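Local coordinates for succinate dehydrogenase subunit D (Mycolicibacterium smegmatis MC2 51, PDB 6LUM), which probably helps anchor the succinate dehydrogenase complex in the membrane and, with its bound haems and menaquinone, passes electrons from succinate into the quinone pool, at residues B[97-109]-B[137-149]. Residues are numbered along the deposited sequence; the frame is centred on the assembly and turned at random.
Sequences DMALLWLAMIHGA and TGFTLVLGSYVLV. With HEM (protoporphyrin IX containing Fe), chain R; MQ9 (menaquinone-9), chain V.
W102 of helix 91-119 and L141 of helix 123-149 meet face to methyl: L141 CD2 lies over the five-membered ring, 4.0 Å from its centroid and 15° off the normal, a CH-pi contact. The two transmembrane segments run antiparallel, their axes 10.2 Å apart. L141 is a knob among L101, W102, M105 and I106, its branched end suiting such a hole; L101 returns the favour among T140, L141, G144 and S145. G144, without a side chain, lets L101 CD2 pack against its backbone; a CB there would probably crowd L101. Toward one end the flexible thioether of M98 packs SD on L148 CD1 (3.5 Å); at the other, M105 bends at chi2 and chi3 to bring CE onto T140 CG2 (3.6 Å), and A109 is small enough to rest on T137.

One polar link joins the helices: W102 NE1 donates to S145 OG at 3.1 Å, a bent bond (138°), the hydroxyl oxygen lying somewhat out of the indole plane. A chi1 of -61° sets OG beside the backbone N of S145, whence it donates back to L141 O (2.8 Å), which S145 N reaches from the opposite face. A leucine at W102 would lack the indole N-H and ring face, and would probably leave the L141 methyl poorly packed.

Both helices line haem and menaquinone sites, H107 NE2 ligating one haem iron, so this mainly apolar seam sets these sites side by side.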
ATOM      1  N   ASP B  97      42.129 -25.131  17.017  1.00  6.13           N
ATOM      2  CA  ASP B  97      41.554 -24.546  18.224  1.00  6.13           C
ATOM      3  C   ASP B  97      40.965 -23.170  17.977  1.00  6.13           C
ATOM      4  O   ASP B  97      39.978 -22.807  18.613  1.00  6.13           O
ATOM      5  CB  ASP B  97      42.594 -24.465  19.319  1.00  6.13           C
ATOM      6  CG  ASP B  97      42.957 -25.804  19.857  1.00  6.13           C
ATOM      7  OD1 ASP B  97      42.048 -26.605  20.116  1.00  6.13           O
ATOM      8  OD2 ASP B  97      44.155 -26.064  20.024  1.00  6.13           O
ATOM      9  N   MET B  98      41.529 -22.387  17.062  1.00  5.01           N
ATOM     10  CA  MET B  98      40.906 -21.103  16.765  1.00  5.01           C
ATOM     11  C   MET B  98      39.555 -21.281  16.090  1.00  5.01           C
ATOM     12  O   MET B  98      38.582 -20.604  16.448  1.00  5.01           O
ATOM     13  CB  MET B  98      41.814 -20.258  15.895  1.00  5.01           C
ATOM     14  CG  MET B  98      41.352 -18.831  15.771  1.00  5.01           C
ATOM     15  SD  MET B  98      41.409 -17.927  17.314  1.00  5.01           S
ATOM     16  CE  MET B  98      42.553 -16.645  16.899  1.00  5.01           C
ATOM     17  N   ALA B  99      39.473 -22.177  15.109  1.00 24.51           N
ATOM     18  CA  ALA B  99      38.196 -22.460  14.472  1.00 24.51           C
ATOM     19  C   ALA B  99      37.203 -23.030  15.465  1.00 24.51           C
ATOM     20  O   ALA B  99      36.024 -22.674  15.441  1.00 24.51           O
ATOM     21  CB  ALA B  99      38.394 -23.423  13.316  1.00 24.51           C
ATOM     22  N   LEU B 100      37.654 -23.918  16.346  1.00  6.36           N
ATOM     23  CA  LEU B 100      36.771 -24.465  17.364  1.00  6.36           C
ATOM     24  C   LEU B 100      36.213 -23.364  18.250  1.00  6.36           C
ATOM     25  O   LEU B 100      35.006 -23.293  18.468  1.00  6.36           O
ATOM     26  CB  LEU B 100      37.521 -25.508  18.182  1.00  6.36           C
ATOM     27  CG  LEU B 100      36.841 -26.259  19.313  1.00  6.36           C
ATOM     28  CD1 LEU B 100      35.532 -26.807  18.879  1.00  6.36           C
ATOM     29  CD2 LEU B 100      37.727 -27.361  19.741  1.00  6.36           C
ATOM     30  N   LEU B 101      37.070 -22.470  18.742  1.00  5.19           N
ATOM     31  CA  LEU B 101      36.601 -21.382  19.596  1.00  5.19           C
ATOM     32  C   LEU B 101      35.575 -20.520  18.890  1.00  5.19           C
ATOM     33  O   LEU B 101      34.494 -20.265  19.424  1.00  5.19           O
ATOM     34  CB  LEU B 101      37.777 -20.528  20.051  1.00  5.19           C
ATOM     35  CG  LEU B 101      37.465 -19.235  20.793  1.00  5.19           C
ATOM     36  CD1 LEU B 101      37.238 -19.497  22.246  1.00  5.19           C
ATOM     37  CD2 LEU B 101      38.606 -18.306  20.620  1.00  5.19           C
ATOM     38  N   TRP B 102      35.886 -20.069  17.681  1.00  4.90           N
ATOM     39  CA  TRP B 102      34.992 -19.127  17.018  1.00  4.90           C
ATOM     40  C   TRP B 102      33.680 -19.784  16.619  1.00  4.90           C
ATOM     41  O   TRP B 102      32.602 -19.262  16.922  1.00  4.90           O
ATOM     42  CB  TRP B 102      35.700 -18.495  15.826  1.00  4.90           C
ATOM     43  CG  TRP B 102      36.492 -17.343  16.284  1.00  4.90           C
ATOM     44  CD1 TRP B 102      37.724 -17.378  16.827  1.00  4.90           C
ATOM     45  CD2 TRP B 102      36.077 -15.981  16.317  1.00  4.90           C
ATOM     46  NE1 TRP B 102      38.122 -16.123  17.180  1.00  4.90           N
ATOM     47  CE2 TRP B 102      37.125 -15.244  16.872  1.00  4.90           C
ATOM     48  CE3 TRP B 102      34.925 -15.311  15.913  1.00  4.90           C
ATOM     49  CZ2 TRP B 102      37.061 -13.871  17.035  1.00  4.90           C
ATOM     50  CZ3 TRP B 102      34.863 -13.952  16.076  1.00  4.90           C
ATOM     51  CH2 TRP B 102      35.922 -13.246  16.630  1.00  4.90           C
ATOM     52  N   LEU B 103      33.739 -20.941  15.960  1.00  5.28           N
ATOM     53  CA  LEU B 103      32.517 -21.625  15.564  1.00  5.28           C
ATOM     54  C   LEU B 103      31.676 -21.998  16.771  1.00  5.28           C
ATOM     55  O   LEU B 103      30.462 -21.794  16.769  1.00  5.28           O
ATOM     56  CB  LEU B 103      32.852 -22.866  14.750  1.00  5.28           C
ATOM     57  CG  LEU B 103      33.265 -22.632  13.304  1.00  5.28           C
ATOM     58  CD1 LEU B 103      33.472 -23.941  12.627  1.00  5.28           C
ATOM     59  CD2 LEU B 103      32.229 -21.835  12.581  1.00  5.28           C
ATOM     60  N   ALA B 104      32.297 -22.539  17.819  1.00  5.46           N
ATOM     61  CA  ALA B 104      31.536 -22.986  18.973  1.00  5.46           C
ATOM     62  C   ALA B 104      30.893 -21.824  19.702  1.00  5.46           C
ATOM     63  O   ALA B 104      29.740 -21.922  20.120  1.00  5.46           O
ATOM     64  CB  ALA B 104      32.432 -23.770  19.918  1.00  5.46           C
ATOM     65  N   MET B 105      31.603 -20.706  19.859  1.00  5.59           N
ATOM     66  CA  MET B 105      31.011 -19.588  20.577  1.00  5.59           C
ATOM     67  C   MET B 105      29.893 -18.943  19.781  1.00  5.59           C
ATOM     68  O   MET B 105      28.865 -18.588  20.353  1.00  5.59           O
ATOM     69  CB  MET B 105      32.066 -18.551  20.942  1.00  5.59           C
ATOM     70  CG  MET B 105      33.007 -18.953  22.057  1.00  5.59           C
ATOM     71  SD  MET B 105      32.256 -19.847  23.421  1.00  5.59           S
ATOM     72  CE  MET B 105      31.350 -18.555  24.245  1.00  5.59           C
ATOM     73  N   ILE B 106      30.047 -18.787  18.464  1.00 10.36           N
ATOM     74  CA  ILE B 106      28.956 -18.182  17.700  1.00 10.36           C
ATOM     75  C   ILE B 106      27.750 -19.113  17.641  1.00 10.36           C
ATOM     76  O   ILE B 106      26.602 -18.670  17.758  1.00 10.36           O
ATOM     77  CB  ILE B 106      29.428 -17.781  16.294  1.00 10.36           C
ATOM     78  CG1 ILE B 106      30.716 -16.981  16.364  1.00 10.36           C
ATOM     79  CG2 ILE B 106      28.399 -16.922  15.631  1.00 10.36           C
ATOM     80  CD1 ILE B 106      30.560 -15.677  17.031  1.00 10.36           C
ATOM     81  N   HIS B 107      27.985 -20.413  17.474  1.00 24.51           N
ATOM     82  CA  HIS B 107      26.920 -21.406  17.521  1.00 24.51           C
ATOM     83  C   HIS B 107      26.156 -21.354  18.836  1.00 24.51           C
ATOM     84  O   HIS B 107      24.928 -21.222  18.857  1.00 24.51           O
ATOM     85  CB  HIS B 107      27.541 -22.781  17.321  1.00 24.51           C
ATOM     86  CG  HIS B 107      26.585 -23.825  16.862  1.00 24.51           C
ATOM     87  ND1 HIS B 107      26.347 -24.074  15.535  1.00 24.51           N
ATOM     88  CD2 HIS B 107      25.831 -24.702  17.550  1.00 24.51           C
ATOM     89  CE1 HIS B 107      25.476 -25.054  15.425  1.00 24.51           C
ATOM     90  NE2 HIS B 107      25.149 -25.453  16.635  1.00 24.51           N
ATOM     91  N   GLY B 108      26.865 -21.477  19.951  1.00  8.84           N
ATOM     92  CA  GLY B 108      26.203 -21.448  21.235  1.00  8.84           C
ATOM     93  C   GLY B 108      25.511 -20.134  21.523  1.00  8.84           C
ATOM     94  O   GLY B 108      24.443 -20.113  22.126  1.00  8.84           O
ATOM     95  N   ALA B 109      26.103 -19.018  21.103  1.00  4.61           N
ATOM     96  CA  ALA B 109      25.499 -17.725  21.380  1.00  4.61           C
ATOM     97  C   ALA B 109      24.224 -17.527  20.585  1.00  4.61           C
ATOM     98  O   ALA B 109      23.258 -16.958  21.091  1.00  4.61           O
ATOM     99  CB  ALA B 109      26.489 -16.615  21.079  1.00  4.61           C
ATOM    100  N   THR B 137      29.695 -13.564  25.550  1.00  7.97           N
ATOM    101  CA  THR B 137      30.274 -14.151  24.349  1.00  7.97           C
ATOM    102  C   THR B 137      31.450 -13.334  23.842  1.00  7.97           C
ATOM    103  O   THR B 137      32.477 -13.897  23.458  1.00  7.97           O
ATOM    104  CB  THR B 137      29.213 -14.278  23.270  1.00  7.97           C
ATOM    105  OG1 THR B 137      28.159 -15.111  23.753  1.00  7.97           O
ATOM    106  CG2 THR B 137      29.791 -14.897  22.033  1.00  7.97           C
ATOM    107  N   GLY B 138      31.329 -12.010  23.831  1.00  8.07           N
ATOM    108  CA  GLY B 138      32.451 -11.192  23.419  1.00  8.07           C
ATOM    109  C   GLY B 138      33.647 -11.348  24.331  1.00  8.07           C
ATOM    110  O   GLY B 138      34.786 -11.395  23.870  1.00  8.07           O
ATOM    111  N   PHE B 139      33.410 -11.436  25.636  1.00  9.39           N
ATOM    112  CA  PHE B 139      34.512 -11.615  26.570  1.00  9.39           C
ATOM    113  C   PHE B 139      35.232 -12.926  26.319  1.00  9.39           C
ATOM    114  O   PHE B 139      36.464 -12.967  26.253  1.00  9.39           O
ATOM    115  CB  PHE B 139      34.001 -11.561  28.001  1.00  9.39           C
ATOM    116  CG  PHE B 139      35.064 -11.785  29.027  1.00  9.39           C
ATOM    117  CD1 PHE B 139      36.176 -10.972  29.077  1.00  9.39           C
ATOM    118  CD2 PHE B 139      34.948 -12.803  29.947  1.00  9.39           C
ATOM    119  CE1 PHE B 139      37.151 -11.175  30.019  1.00  9.39           C
ATOM    120  CE2 PHE B 139      35.920 -13.006  30.893  1.00  9.39           C
ATOM    121  CZ  PHE B 139      37.020 -12.192  30.929  1.00  9.39           C
ATOM    122  N   THR B 140      34.480 -14.014  26.169  1.00  7.98           N
ATOM    123  CA  THR B 140      35.114 -15.307  25.941  1.00  7.98           C
ATOM    124  C   THR B 140      35.848 -15.344  24.609  1.00  7.98           C
ATOM    125  O   THR B 140      36.950 -15.887  24.522  1.00  7.98           O
ATOM    126  CB  THR B 140      34.076 -16.414  26.020  1.00  7.98           C
ATOM    127  OG1 THR B 140      33.696 -16.594  27.383  1.00  7.98           O
ATOM    128  CG2 THR B 140      34.644 -17.697  25.519  1.00  7.98           C
ATOM    129  N   LEU B 141      35.279 -14.743  23.568  1.00  6.92           N
ATOM    130  CA  LEU B 141      35.954 -14.733  22.277  1.00  6.92           C
ATOM    131  C   LEU B 141      37.249 -13.938  22.325  1.00  6.92           C
ATOM    132  O   LEU B 141      38.269 -14.395  21.808  1.00  6.92           O
ATOM    133  CB  LEU B 141      35.032 -14.179  21.201  1.00  6.92           C
ATOM    134  CG  LEU B 141      34.067 -15.179  20.587  1.00  6.92           C
ATOM    135  CD1 LEU B 141      33.210 -14.501  19.573  1.00  6.92           C
ATOM    136  CD2 LEU B 141      34.833 -16.274  19.952  1.00  6.92           C
ATOM    137  N   VAL B 142      37.247 -12.754  22.943  1.00  8.17           N
ATOM    138  CA  VAL B 142      38.487 -11.982  22.954  1.00  8.17           C
ATOM    139  C   VAL B 142      39.525 -12.624  23.862  1.00  8.17           C
ATOM    140  O   VAL B 142      40.717 -12.596  23.555  1.00  8.17           O
ATOM    141  CB  VAL B 142      38.245 -10.508  23.331  1.00  8.17           C
ATOM    142  CG1 VAL B 142      37.128  -9.922  22.508  1.00  8.17           C
ATOM    143  CG2 VAL B 142      37.980 -10.348  24.795  1.00  8.17           C
ATOM    144  N   LEU B 143      39.110 -13.257  24.957  1.00  7.52           N
ATOM    145  CA  LEU B 143      40.084 -13.900  25.828  1.00  7.52           C
ATOM    146  C   LEU B 143      40.701 -15.123  25.163  1.00  7.52           C
ATOM    147  O   LEU B 143      41.922 -15.316  25.204  1.00  7.52           O
ATOM    148  CB  LEU B 143      39.426 -14.277  27.146  1.00  7.52           C
ATOM    149  CG  LEU B 143      40.387 -14.714  28.234  1.00  7.52           C
ATOM    150  CD1 LEU B 143      41.408 -13.636  28.471  1.00  7.52           C
ATOM    151  CD2 LEU B 143      39.621 -15.013  29.491  1.00  7.52           C
ATOM    152  N   GLY B 144      39.878 -15.964  24.540  1.00  4.23           N
ATOM    153  CA  GLY B 144      40.416 -17.113  23.842  1.00  4.23           C
ATOM    154  C   GLY B 144      41.298 -16.725  22.679  1.00  4.23           C
ATOM    155  O   GLY B 144      42.356 -17.318  22.468  1.00  4.23           O
ATOM    156  N   SER B 145      40.882 -15.724  21.907  1.00  7.18           N
ATOM    157  CA  SER B 145      41.695 -15.280  20.787  1.00  7.18           C
ATOM    158  C   SER B 145      43.019 -14.717  21.261  1.00  7.18           C
ATOM    159  O   SER B 145      44.053 -14.962  20.643  1.00  7.18           O
ATOM    160  CB  SER B 145      40.940 -14.238  19.980  1.00  7.18           C
ATOM    161  OG  SER B 145      39.752 -14.779  19.458  1.00  7.18           O
ATOM    162  N   TYR B 146      43.014 -13.958  22.356  1.00 24.51           N
ATOM    163  CA  TYR B 146      44.258 -13.428  22.890  1.00 24.51           C
ATOM    164  C   TYR B 146      45.196 -14.548  23.293  1.00 24.51           C
ATOM    165  O   TYR B 146      46.376 -14.539  22.939  1.00 24.51           O
ATOM    166  CB  TYR B 146      43.973 -12.516  24.078  1.00 24.51           C
ATOM    167  CG  TYR B 146      45.224 -12.034  24.745  1.00 24.51           C
ATOM    168  CD1 TYR B 146      45.951 -11.008  24.211  1.00 24.51           C
ATOM    169  CD2 TYR B 146      45.691 -12.626  25.894  1.00 24.51           C
ATOM    170  CE1 TYR B 146      47.090 -10.581  24.792  1.00 24.51           C
ATOM    171  CE2 TYR B 146      46.836 -12.201  26.482  1.00 24.51           C
ATOM    172  CZ  TYR B 146      47.529 -11.179  25.920  1.00 24.51           C
ATOM    173  OH  TYR B 146      48.683 -10.736  26.489  1.00 24.51           O
ATOM    174  N   VAL B 147      44.686 -15.531  24.033  1.00  7.81           N
ATOM    175  CA  VAL B 147      45.534 -16.626  24.495  1.00  7.81           C
ATOM    176  C   VAL B 147      46.111 -17.405  23.323  1.00  7.81           C
ATOM    177  O   VAL B 147      47.282 -17.790  23.338  1.00  7.81           O
ATOM    178  CB  VAL B 147      44.746 -17.537  25.445  1.00  7.81           C
ATOM    179  CG1 VAL B 147      45.593 -18.685  25.882  1.00  7.81           C
ATOM    180  CG2 VAL B 147      44.305 -16.751  26.624  1.00  7.81           C
ATOM    181  N   LEU B 148      45.311 -17.654  22.293  1.00  5.34           N
ATOM    182  CA  LEU B 148      45.834 -18.376  21.140  1.00  5.34           C
ATOM    183  C   LEU B 148      46.871 -17.562  20.387  1.00  5.34           C
ATOM    184  O   LEU B 148      47.938 -18.074  20.044  1.00  5.34           O
ATOM    185  CB  LEU B 148      44.701 -18.776  20.208  1.00  5.34           C
ATOM    186  CG  LEU B 148      43.948 -20.039  20.548  1.00  5.34           C
ATOM    187  CD1 LEU B 148      42.657 -20.013  19.837  1.00  5.34           C
ATOM    188  CD2 LEU B 148      44.775 -21.148  20.009  1.00  5.34           C
ATOM    189  N   VAL B 149      46.579 -16.297  20.105  1.00  6.34           N
ATOM    190  CA  VAL B 149      47.464 -15.524  19.249  1.00  6.34           C
ATOM    191  C   VAL B 149      48.787 -15.244  19.942  1.00  6.34           C
ATOM    192  O   VAL B 149      49.853 -15.378  19.338  1.00  6.34           O
ATOM    193  CB  VAL B 149      46.774 -14.226  18.808  1.00  6.34           C
ATOM    194  CG1 VAL B 149      47.744 -13.347  18.085  1.00  6.34           C
ATOM    195  CG2 VAL B 149      45.609 -14.535  17.921  1.00  6.34           C
TER
HETATM  196  CHA HEM R 201      21.444 -25.767  18.379  1.00 24.51           C
HETATM  197  CHB HEM R 201      23.977 -28.871  15.715  1.00 24.51           C
HETATM  198  CHC HEM R 201      27.651 -28.311  18.781  1.00 24.51           C
HETATM  199  CHD HEM R 201      25.149 -25.139  21.379  1.00 24.51           C
HETATM  200  C1A HEM R 201      21.848 -26.576  17.350  1.00 24.51           C
HETATM  201  C2A HEM R 201      21.169 -26.751  16.098  1.00 24.51           C
HETATM  202  C3A HEM R 201      21.849 -27.606  15.363  1.00 24.51           C
HETATM  203  C4A HEM R 201      23.004 -28.004  16.117  1.00 24.51           C
HETATM  204  CMA HEM R 201      21.467 -28.075  13.955  1.00 24.51           C
HETATM  205  CAA HEM R 201      19.858 -26.078  15.708  1.00 24.51           C
HETATM  206  CBA HEM R 201      18.802 -26.877  16.438  1.00 24.51           C
HETATM  207  CGA HEM R 201      17.460 -26.300  16.167  1.00 24.51           C
HETATM  208  O1A HEM R 201      16.456 -26.975  16.479  1.00 24.51           O
HETATM  209  O2A HEM R 201      17.415 -25.175  15.635  1.00 24.51           O
HETATM  210  C1B HEM R 201      25.167 -29.036  16.361  1.00 24.51           C
HETATM  211  C2B HEM R 201      26.160 -30.002  16.027  1.00 24.51           C
HETATM  212  C3B HEM R 201      27.168 -29.868  16.870  1.00 24.51           C
HETATM  213  C4B HEM R 201      26.864 -28.784  17.764  1.00 24.51           C
HETATM  214  CMB HEM R 201      26.041 -31.033  14.898  1.00 24.51           C
HETATM  215  CAB HEM R 201      28.431 -30.733  16.846  1.00 24.51           C
HETATM  216  CBB HEM R 201      29.171 -30.916  17.934  1.00 24.51           C
HETATM  217  C1C HEM R 201      27.318 -27.335  19.683  1.00 24.51           C
HETATM  218  C2C HEM R 201      28.228 -26.674  20.572  1.00 24.51           C
HETATM  219  C3C HEM R 201      27.525 -25.804  21.299  1.00 24.51           C
HETATM  220  C4C HEM R 201      26.169 -25.884  20.874  1.00 24.51           C
HETATM  221  CMC HEM R 201      29.727 -27.003  20.616  1.00 24.51           C
HETATM  222  CAC HEM R 201      27.947 -24.809  22.394  1.00 24.51           C
HETATM  223  CBC HEM R 201      29.203 -24.502  22.700  1.00 24.51           C
HETATM  224  C1D HEM R 201      23.900 -25.108  20.839  1.00 24.51           C
HETATM  225  C2D HEM R 201      22.746 -24.512  21.436  1.00 24.51           C
HETATM  226  C3D HEM R 201      21.728 -24.696  20.619  1.00 24.51           C
HETATM  227  C4D HEM R 201      22.197 -25.403  19.462  1.00 24.51           C
HETATM  228  CMD HEM R 201      22.710 -23.805  22.791  1.00 24.51           C
HETATM  229  CAD HEM R 201      20.291 -24.222  20.847  1.00 24.51           C
HETATM  230  CBD HEM R 201      19.385 -25.417  21.056  1.00 24.51           C
HETATM  231  CGD HEM R 201      17.998 -25.034  20.666  1.00 24.51           C
HETATM  232  O1D HEM R 201      17.770 -23.844  20.379  1.00 24.51           O
HETATM  233  O2D HEM R 201      17.125 -25.922  20.630  1.00 24.51           O
HETATM  234  NA  HEM R 201      22.983 -27.348  17.326  1.00 24.51           N
HETATM  235  NB  HEM R 201      25.623 -28.299  17.426  1.00 24.51           N
HETATM  236  NC  HEM R 201      26.063 -26.824  19.884  1.00 24.51           N
HETATM  237  ND  HEM R 201      23.538 -25.650  19.630  1.00 24.51           N
HETATM  238 FE   HEM R 201      24.582 -26.954  18.515  1.00 24.51          FE
HETATM  239  C5  MQ9 V 205      43.423  -9.983  20.625  1.00 12.62           C
HETATM  240  C5M MQ9 V 205      42.298 -10.794  19.965  1.00 12.62           C
HETATM  241  C4  MQ9 V 205      44.763 -10.156  20.217  1.00 12.62           C
HETATM  242  O4  MQ9 V 205      45.087 -11.099  19.171  1.00 12.62           O
HETATM  243  C3  MQ9 V 205      45.791  -9.407  20.826  1.00 12.62           C
HETATM  244  C2  MQ9 V 205      45.487  -8.523  21.803  1.00 12.62           C
HETATM  245  C1  MQ9 V 205      44.142  -8.358  22.211  1.00 12.62           C
HETATM  246  O1  MQ9 V 205      43.867  -7.414  23.251  1.00 12.62           O
HETATM  247  C6  MQ9 V 205      43.122  -9.086  21.617  1.00 12.62           C
HETATM  248  C3A MQ9 V 205      47.190  -9.575  20.407  1.00 12.62           C
HETATM  249  C3B MQ9 V 205      48.206  -8.803  21.042  1.00 12.62           C
HETATM  250  C3C MQ9 V 205      47.891  -7.901  22.037  1.00 12.62           C
HETATM  251  C3D MQ9 V 205      46.516  -7.739  22.442  1.00 12.62           C
HETATM  252  C7  MQ9 V 205      41.657  -8.919  22.054  1.00 12.62           C
HETATM  253  C8  MQ9 V 205      41.108  -7.425  22.123  1.00 12.62           C
HETATM  254  C9  MQ9 V 205      39.846  -7.203  21.230  1.00 12.62           C
HETATM  255  C10 MQ9 V 205      40.251  -6.856  19.861  1.00 12.62           C
HETATM  256  C11 MQ9 V 205      38.996  -6.060  21.825  1.00 12.62           C
HETATM  257  C12 MQ9 V 205      38.325  -5.215  20.714  1.00 12.62           C
HETATM  258  C13 MQ9 V 205      36.788  -5.568  20.538  1.00 12.62           C
HETATM  259  C14 MQ9 V 205      35.903  -4.481  21.166  1.00 12.62           C
HETATM  260  C15 MQ9 V 205      34.781  -4.116  20.192  1.00 12.62           C
HETATM  261  C16 MQ9 V 205      35.323  -5.018  22.443  1.00 12.62           C
HETATM  262  C17 MQ9 V 205      36.207  -4.679  23.666  1.00 12.62           C